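PDB 1TW9: glutathione S-transferase 2 from Heligmosomoides polygyrus, which probably catalyses the conjugation of glutathione to electrophilic substrates with release of a halide. Local coordinates for residues V160-A165 with R187-P192; S90-Y95 with S154-L159. All coordinates share one frame; numbering follows the deposited sequence.

Both contacts use helix 155-170 of the helical C-terminal part of the glutathione transferase fold, and their centres lie about 12 Å apart. Along the chain they come in series: contact 2 pairs helix 82-101 with the first turn of helix 155-170 and closes before contact 1 joins the next turns of that helix to the end of helix 179-189. Direct packing links the two: Ile188 of contact 1 rests on Asp157 and Leu158, and His163 meets Tyr95 of contact 2 edge to face. Their centres are about 9 Å and 7 Å from the chain centre, consistent with helix 155-170 running through the interior of the helical domain with packed neighbours on different sides.

Contact 1 of 2, residues V160-A165 with R187-P192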
ATOM      1  N   VAL A 160      -0.717 -11.747  -7.168  1.00 32.65           N
ATOM      2  CA  VAL A 160      -1.121 -11.760  -8.587  1.00 32.63           C
ATOM      3  C   VAL A 160      -1.590 -13.131  -9.027  1.00 33.00           C
ATOM      4  O   VAL A 160      -2.726 -13.229  -9.596  1.00 31.94           O
ATOM      5  CB  VAL A 160      -0.061 -11.141  -9.495  1.00 33.56           C
ATOM      6  CG1 VAL A 160      -0.467 -11.273 -11.003  1.00 33.79           C
ATOM      7  CG2 VAL A 160       0.068  -9.607  -9.156  1.00 31.61           C
ATOM      8  N   ALA A 161      -0.811 -14.182  -8.719  1.00 32.67           N
ATOM      9  CA  ALA A 161      -1.088 -15.528  -9.197  1.00 31.29           C
ATOM     10  C   ALA A 161      -2.422 -15.987  -8.609  1.00 31.34           C
ATOM     11  O   ALA A 161      -3.221 -16.616  -9.269  1.00 29.86           O
ATOM     12  CB  ALA A 161       0.018 -16.508  -8.802  1.00 32.59           C
ATOM     13  N   GLU A 162      -2.684 -15.647  -7.356  1.00 31.23           N
ATOM     14  CA  GLU A 162      -3.942 -16.089  -6.757  1.00 31.10           C
ATOM     15  C   GLU A 162      -5.148 -15.433  -7.383  1.00 31.50           C
ATOM     16  O   GLU A 162      -6.159 -16.072  -7.659  1.00 31.20           O
ATOM     17  CB  GLU A 162      -3.906 -15.829  -5.229  1.00 31.54           C
ATOM     18  CG  GLU A 162      -5.211 -16.143  -4.499  1.00 31.14           C
ATOM     19  CD  GLU A 162      -5.528 -17.652  -4.356  1.00 33.75           C
ATOM     20  OE1 GLU A 162      -6.729 -17.961  -4.167  1.00 34.53           O
ATOM     21  OE2 GLU A 162      -4.638 -18.561  -4.494  1.00 33.67           O
ATOM     22  N   HIS A 163      -5.027 -14.143  -7.717  1.00 30.96           N
ATOM     23  CA  HIS A 163      -6.089 -13.429  -8.349  1.00 31.12           C
ATOM     24  C   HIS A 163      -6.345 -14.014  -9.733  1.00 30.70           C
ATOM     25  O   HIS A 163      -7.477 -14.271 -10.101  1.00 29.80           O
ATOM     26  CB  HIS A 163      -5.763 -11.936  -8.463  1.00 31.34           C
ATOM     27  CG  HIS A 163      -6.849 -11.153  -9.144  1.00 31.58           C
ATOM     28  ND1 HIS A 163      -8.119 -10.999  -8.607  1.00 32.07           N
ATOM     29  CD2 HIS A 163      -6.894 -10.593 -10.378  1.00 31.79           C
ATOM     30  CE1 HIS A 163      -8.866 -10.335  -9.463  1.00 35.95           C
ATOM     31  NE2 HIS A 163      -8.152 -10.075 -10.544  1.00 30.52           N
ATOM     32  N   VAL A 164      -5.294 -14.235 -10.477  1.00 30.12           N
ATOM     33  CA  VAL A 164      -5.384 -14.760 -11.831  1.00 30.69           C
ATOM     34  C   VAL A 164      -6.025 -16.160 -11.841  1.00 31.50           C
ATOM     35  O   VAL A 164      -6.860 -16.439 -12.699  1.00 31.66           O
ATOM     36  CB  VAL A 164      -3.972 -14.681 -12.522  1.00 31.35           C
ATOM     37  CG1 VAL A 164      -3.987 -15.410 -13.875  1.00 30.28           C
ATOM     38  CG2 VAL A 164      -3.575 -13.228 -12.687  1.00 31.79           C
ATOM     39  N   ALA A 165      -5.672 -17.000 -10.872  1.00 29.84           N
ATOM     40  CA  ALA A 165      -6.257 -18.327 -10.724  1.00 30.85           C
ATOM     41  C   ALA A 165      -7.731 -18.250 -10.457  1.00 31.44           C
ATOM     42  O   ALA A 165      -8.560 -18.928 -11.085  1.00 31.80           O
ATOM     43  CB  ALA A 165      -5.553 -19.112  -9.588  1.00 31.58           C
ATOM     44  N   ARG A 187       3.353 -21.366 -12.386  1.00 30.78           N
ATOM     45  CA  ARG A 187       4.632 -21.513 -11.681  1.00 32.74           C
ATOM     46  C   ARG A 187       4.454 -21.225 -10.211  1.00 30.69           C
ATOM     47  O   ARG A 187       4.952 -21.937  -9.363  1.00 31.76           O
ATOM     48  CB  ARG A 187       5.571 -20.481 -12.268  1.00 32.65           C
ATOM     49  CG  ARG A 187       6.900 -20.322 -11.675  1.00 35.88           C
ATOM     50  CD  ARG A 187       7.627 -19.145 -12.364  1.00 40.19           C
ATOM     51  NE  ARG A 187       7.837 -19.390 -13.824  1.00 40.72           N
ATOM     52  CZ  ARG A 187       7.382 -18.657 -14.860  1.00 41.69           C
ATOM     53  NH1 ARG A 187       6.633 -17.516 -14.773  1.00 33.38           N
ATOM     54  NH2 ARG A 187       7.726 -19.100 -16.046  1.00 44.38           N
ATOM     55  N   ILE A 188       3.757 -20.149  -9.906  1.00 30.15           N
ATOM     56  CA  ILE A 188       3.596 -19.740  -8.512  1.00 30.04           C
ATOM     57  C   ILE A 188       2.752 -20.746  -7.756  1.00 30.43           C
ATOM     58  O   ILE A 188       3.043 -21.138  -6.658  1.00 32.12           O
ATOM     59  CB  ILE A 188       3.025 -18.326  -8.406  1.00 30.79           C
ATOM     60  CG1 ILE A 188       3.965 -17.332  -9.064  1.00 30.73           C
ATOM     61  CG2 ILE A 188       2.821 -17.931  -6.928  1.00 31.10           C
ATOM     62  CD1 ILE A 188       5.412 -17.385  -8.563  1.00 30.45           C
ATOM     63  N   GLN A 189       1.654 -21.125  -8.359  1.00 32.22           N
ATOM     64  CA  GLN A 189       0.690 -21.972  -7.666  1.00 32.28           C
ATOM     65  C   GLN A 189       1.101 -23.419  -7.591  1.00 32.35           C
ATOM     66  O   GLN A 189       0.487 -24.161  -6.800  1.00 33.44           O
ATOM     67  CB  GLN A 189      -0.718 -21.797  -8.206  1.00 30.56           C
ATOM     68  CG  GLN A 189      -1.193 -20.310  -8.066  1.00 33.94           C
ATOM     69  CD  GLN A 189      -2.479 -20.142  -7.335  1.00 35.99           C
ATOM     70  OE1 GLN A 189      -2.608 -19.384  -6.312  1.00 36.88           O
ATOM     71  NE2 GLN A 189      -3.452 -20.835  -7.818  1.00 31.54           N
ATOM     72  N   GLN A 190       2.073 -23.844  -8.407  1.00 32.93           N
ATOM     73  CA  GLN A 190       2.671 -25.162  -8.280  1.00 33.80           C
ATOM     74  C   GLN A 190       3.915 -25.183  -7.382  1.00 33.43           C
ATOM     75  O   GLN A 190       4.482 -26.263  -7.115  1.00 32.78           O
ATOM     76  CB  GLN A 190       3.014 -25.707  -9.671  1.00 34.62           C
ATOM     77  CG  GLN A 190       1.758 -26.000 -10.546  1.00 37.34           C
ATOM     78  CD  GLN A 190       0.679 -26.878  -9.838  1.00 38.34           C
ATOM     79  OE1 GLN A 190      -0.454 -26.430  -9.640  1.00 41.64           O
ATOM     80  NE2 GLN A 190       1.038 -28.059  -9.444  1.00 36.82           N
ATOM     81  N   THR A 191       4.352 -24.017  -6.881  1.00 30.66           N
ATOM     82  CA  THR A 191       5.467 -23.985  -5.911  1.00 30.78           C
ATOM     83  C   THR A 191       5.093 -24.927  -4.770  1.00 30.12           C
ATOM     84  O   THR A 191       3.971 -24.798  -4.274  1.00 30.99           O
ATOM     85  CB  THR A 191       5.644 -22.552  -5.403  1.00 30.73           C
ATOM     86  OG1 THR A 191       5.904 -21.680  -6.522  1.00 30.42           O
ATOM     87  CG2 THR A 191       6.805 -22.434  -4.578  1.00 31.86           C
ATOM     88  N   PRO A 192       5.897 -25.949  -4.417  1.00 31.40           N
ATOM     89  CA  PRO A 192       5.394 -27.020  -3.527  1.00 30.76           C
ATOM     90  C   PRO A 192       4.599 -26.561  -2.276  1.00 31.61           C
ATOM     91  O   PRO A 192       3.529 -27.079  -2.014  1.00 29.38           O
ATOM     92  CB  PRO A 192       6.643 -27.816  -3.182  1.00 32.56           C
ATOM     93  CG  PRO A 192       7.469 -27.693  -4.412  1.00 31.74           C
ATOM     94  CD  PRO A 192       7.188 -26.330  -5.013  1.00 31.84           C
TER
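Gln189 has CG anti to its carbonyl carbon (chi1 -59°) and bends at the next torsion, which lays its amide beside Glu162 and Ala165; Ile188 points its CB toward Ala161, and its chi1 of -61° sets CG2 anti to the backbone N, on the side where the Ala161 methyl lies. The evidence for close packing is that methyl: Ala161 CB is 3.5 Å from Ile188 CB and 3.7 Å from Ile188 CG2, a fit permitted by the small side chain, with CA atoms of Ala161 and Ile188 only 6.3 Å apart. Gln189 CG flanks the same methyl, 4.1 Å from Ala161 CB. In the all-helical C-terminal domain of glutathione transferases this joins two successive helices, 155-170 and 179-189, just before the chain turns into helix 192-200 with Thr191 at its N-cap position. The end of the Ile188 side chain leads away from Ala161, and the side chain also packs on Phe147 and Ile153. Glu162 bends at chi2, and its carboxylate plane is 53° from that of the Gln189 amide. Its carboxylate is gripped from outside the contact: OE1 forms a salt bridge with Arg201, while OE2 accepts a hydrogen bond from Gln20 NE2 on helix 16-24 of the thioredoxin-like N-terminal domain.

Contact 2 of 2, residues S90-Y95 with S154-L159; sequences SLADAY and SWVDLL. Unlike the reference sequence in segment 90-95: Leu91 (reference Pro).
The helical C-terminal domain of the glutathione transferase fold here packs helix 82-101 against the start of helix 155-170. The two short axes run nearly parallel, 23° apart with a closest approach of 9.6 Å, and no hydrogen bond spans them, so the contact rests on apolar side chains. Ala92 occupies its middle. Val156 CG2 fits against the backbone, 3.7 Å from Ala92 N, and also touches Leu91 CB at 3.8 Å. Trp155 holds CG between its N and carbonyl carbon (chi1 62°), a torsion that brings the six-membered ring atoms CH2 and CZ3 near helix 82-101, CH2 lying 3.6 Å from Ala92 CB; residues of helix 64-75, including Cys68 and Ala72, also pack on the indole. At the far end Leu159 lies over one face of the Tyr95 ring: its CG is 4.2 Å from the ring centroid and 26° off the normal, a CH-pi contact, and Leu159 CD2 reaches Tyr95 CD2 at 3.6 Å. With an alanine at Tyr95, the Leu159 isobutyl group would probably lose the ring face that it lies on, and His163 its edge-to-face partner. Leu91 and Ala94 also pack against Phe48 of the second subunit, which brings this part of helix 82-101 into the dimer contact. Ser154 is at the N-cap position, and one of the two bonds of a capping box is present: Ser154 N donates to Asp157 OD2 (2.8 Å), which accepts through its anti lone pair, while Asp157 OD1 takes hydrogen bonds from Leu148 N and His184 NE2.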
ATOM      1  N   SER A  90       5.177  -1.420  -5.754  1.00 32.15           N
ATOM      2  CA  SER A  90       4.533  -0.672  -6.834  1.00 31.65           C
ATOM      3  C   SER A  90       3.553  -1.604  -7.581  1.00 30.53           C
ATOM      4  O   SER A  90       2.456  -1.169  -7.944  1.00 31.06           O
ATOM      5  CB  SER A  90       5.547  -0.031  -7.813  1.00 30.31           C
ATOM      6  OG  SER A  90       6.113  -1.000  -8.651  1.00 33.05           O
ATOM      7  N   LEU A  91       3.928  -2.881  -7.772  1.00 30.54           N
ATOM      8  CA  LEU A  91       3.049  -3.828  -8.475  1.00 31.45           C
ATOM      9  C   LEU A  91       1.791  -4.138  -7.627  1.00 31.99           C
ATOM     10  O   LEU A  91       0.709  -4.318  -8.158  1.00 33.05           O
ATOM     11  CB  LEU A  91       3.825  -5.108  -8.820  1.00 31.95           C
ATOM     12  CG  LEU A  91       4.740  -4.841 -10.035  1.00 33.33           C
ATOM     13  CD1 LEU A  91       5.849  -5.829  -9.940  1.00 35.54           C
ATOM     14  CD2 LEU A  91       3.902  -5.003 -11.272  1.00 32.71           C
ATOM     15  N   ALA A  92       1.949  -4.261  -6.295  1.00 31.31           N
ATOM     16  CA  ALA A  92       0.856  -4.562  -5.429  1.00 30.79           C
ATOM     17  C   ALA A  92      -0.070  -3.374  -5.396  1.00 31.37           C
ATOM     18  O   ALA A  92      -1.290  -3.541  -5.326  1.00 31.33           O
ATOM     19  CB  ALA A  92       1.338  -4.850  -4.085  1.00 31.49           C
ATOM     20  N   ASP A  93       0.480  -2.169  -5.462  1.00 30.89           N
ATOM     21  CA  ASP A  93      -0.382  -0.988  -5.496  1.00 33.53           C
ATOM     22  C   ASP A  93      -1.121  -0.874  -6.845  1.00 32.72           C
ATOM     23  O   ASP A  93      -2.255  -0.452  -6.909  1.00 32.69           O
ATOM     24  CB  ASP A  93       0.465   0.215  -5.396  1.00 34.73           C
ATOM     25  CG  ASP A  93       0.784   0.601  -4.003  1.00 41.17           C
ATOM     26  OD1 ASP A  93       0.094   0.084  -3.073  1.00 45.50           O
ATOM     27  OD2 ASP A  93       1.656   1.517  -3.774  1.00 44.55           O
ATOM     28  N   ALA A  94      -0.446  -1.179  -7.926  1.00 32.61           N
ATOM     29  CA  ALA A  94      -1.132  -1.269  -9.240  1.00 31.36           C
ATOM     30  C   ALA A  94      -2.235  -2.293  -9.191  1.00 31.75           C
ATOM     31  O   ALA A  94      -3.295  -2.102  -9.780  1.00 30.98           O
ATOM     32  CB  ALA A  94      -0.155  -1.603 -10.332  1.00 32.86           C
ATOM     33  N   TYR A  95      -2.018  -3.399  -8.472  1.00 30.45           N
ATOM     34  CA  TYR A  95      -3.045  -4.437  -8.315  1.00 31.58           C
ATOM     35  C   TYR A  95      -4.274  -3.807  -7.652  1.00 31.65           C
ATOM     36  O   TYR A  95      -5.431  -3.990  -8.084  1.00 31.03           O
ATOM     37  CB  TYR A  95      -2.497  -5.625  -7.465  1.00 32.30           C
ATOM     38  CG  TYR A  95      -3.561  -6.606  -7.101  1.00 32.28           C
ATOM     39  CD1 TYR A  95      -4.139  -7.444  -8.075  1.00 33.50           C
ATOM     40  CD2 TYR A  95      -4.008  -6.721  -5.790  1.00 30.90           C
ATOM     41  CE1 TYR A  95      -5.108  -8.357  -7.701  1.00 35.56           C
ATOM     42  CE2 TYR A  95      -4.974  -7.589  -5.439  1.00 32.62           C
ATOM     43  CZ  TYR A  95      -5.544  -8.396  -6.404  1.00 34.74           C
ATOM     44  OH  TYR A  95      -6.500  -9.279  -6.025  1.00 34.47           O
ATOM     45  N   SER A 154       8.225 -13.485  -4.665  1.00 31.69           N
ATOM     46  CA  SER A 154       7.912 -12.445  -3.678  1.00 30.75           C
ATOM     47  C   SER A 154       6.416 -12.498  -3.385  1.00 31.90           C
ATOM     48  O   SER A 154       5.633 -13.110  -4.149  1.00 31.52           O
ATOM     49  CB  SER A 154       8.262 -11.064  -4.149  1.00 31.51           C
ATOM     50  OG  SER A 154       7.481 -10.689  -5.271  1.00 32.72           O
ATOM     51  N   TRP A 155       6.022 -11.714  -2.400  1.00 29.68           N
ATOM     52  CA  TRP A 155       4.563 -11.717  -1.996  1.00 30.10           C
ATOM     53  C   TRP A 155       3.669 -11.175  -3.100  1.00 31.67           C
ATOM     54  O   TRP A 155       2.477 -11.608  -3.205  1.00 33.17           O
ATOM     55  CB  TRP A 155       4.354 -10.937  -0.719  1.00 31.09           C
ATOM     56  CG  TRP A 155       4.697  -9.484  -0.752  1.00 30.82           C
ATOM     57  CD1 TRP A 155       5.942  -8.897  -0.605  1.00 30.03           C
ATOM     58  CD2 TRP A 155       3.755  -8.401  -0.783  1.00 30.15           C
ATOM     59  NE1 TRP A 155       5.813  -7.515  -0.584  1.00 30.43           N
ATOM     60  CE2 TRP A 155       4.489  -7.190  -0.742  1.00 29.78           C
ATOM     61  CE3 TRP A 155       2.381  -8.332  -0.976  1.00 31.86           C
ATOM     62  CZ2 TRP A 155       3.879  -5.931  -0.804  1.00 30.13           C
ATOM     63  CZ3 TRP A 155       1.791  -7.078  -1.003  1.00 29.86           C
ATOM     64  CH2 TRP A 155       2.529  -5.912  -0.912  1.00 32.54           C
ATOM     65  N   VAL A 156       4.176 -10.309  -3.948  1.00 32.58           N
ATOM     66  CA  VAL A 156       3.314  -9.793  -5.076  1.00 32.23           C
ATOM     67  C   VAL A 156       3.135 -10.898  -6.128  1.00 32.25           C
ATOM     68  O   VAL A 156       2.084 -10.989  -6.755  1.00 32.60           O
ATOM     69  CB  VAL A 156       3.763  -8.470  -5.731  1.00 32.33           C
ATOM     70  CG1 VAL A 156       5.035  -8.667  -6.627  1.00 32.52           C
ATOM     71  CG2 VAL A 156       2.604  -7.872  -6.508  1.00 33.71           C
ATOM     72  N   ASP A 157       4.114 -11.778  -6.338  1.00 32.53           N
ATOM     73  CA  ASP A 157       3.878 -12.967  -7.177  1.00 32.66           C
ATOM     74  C   ASP A 157       2.682 -13.795  -6.643  1.00 32.84           C
ATOM     75  O   ASP A 157       1.808 -14.214  -7.406  1.00 31.57           O
ATOM     76  CB  ASP A 157       5.076 -13.878  -7.203  1.00 32.36           C
ATOM     77  CG  ASP A 157       6.231 -13.312  -7.924  1.00 34.42           C
ATOM     78  OD1 ASP A 157       6.106 -12.877  -9.126  1.00 33.02           O
ATOM     79  OD2 ASP A 157       7.364 -13.329  -7.307  1.00 35.32           O
ATOM     80  N   LEU A 158       2.664 -14.036  -5.342  1.00 32.41           N
ATOM     81  CA  LEU A 158       1.564 -14.706  -4.662  1.00 33.07           C
ATOM     82  C   LEU A 158       0.233 -14.001  -4.836  1.00 31.92           C
ATOM     83  O   LEU A 158      -0.790 -14.678  -5.095  1.00 31.90           O
ATOM     84  CB  LEU A 158       1.796 -14.957  -3.132  1.00 33.21           C
ATOM     85  CG  LEU A 158       3.027 -15.704  -2.735  1.00 33.41           C
ATOM     86  CD1 LEU A 158       3.227 -15.659  -1.286  1.00 31.41           C
ATOM     87  CD2 LEU A 158       2.977 -17.056  -3.254  1.00 36.41           C
ATOM     88  N   LEU A 159       0.203 -12.686  -4.684  1.00 32.92           N
ATOM     89  CA  LEU A 159      -1.030 -11.932  -4.750  1.00 33.27           C
ATOM     90  C   LEU A 159      -1.590 -11.992  -6.205  1.00 32.39           C
ATOM     91  O   LEU A 159      -2.788 -12.230  -6.398  1.00 32.55           O
ATOM     92  CB  LEU A 159      -0.674 -10.518  -4.350  1.00 33.49           C
ATOM     93  CG  LEU A 159      -1.763  -9.491  -4.297  1.00 34.52           C
ATOM     94  CD1 LEU A 159      -2.757  -9.872  -3.211  1.00 36.00           C
ATOM     95  CD2 LEU A 159      -1.211  -8.137  -4.050  1.00 33.70           C
TER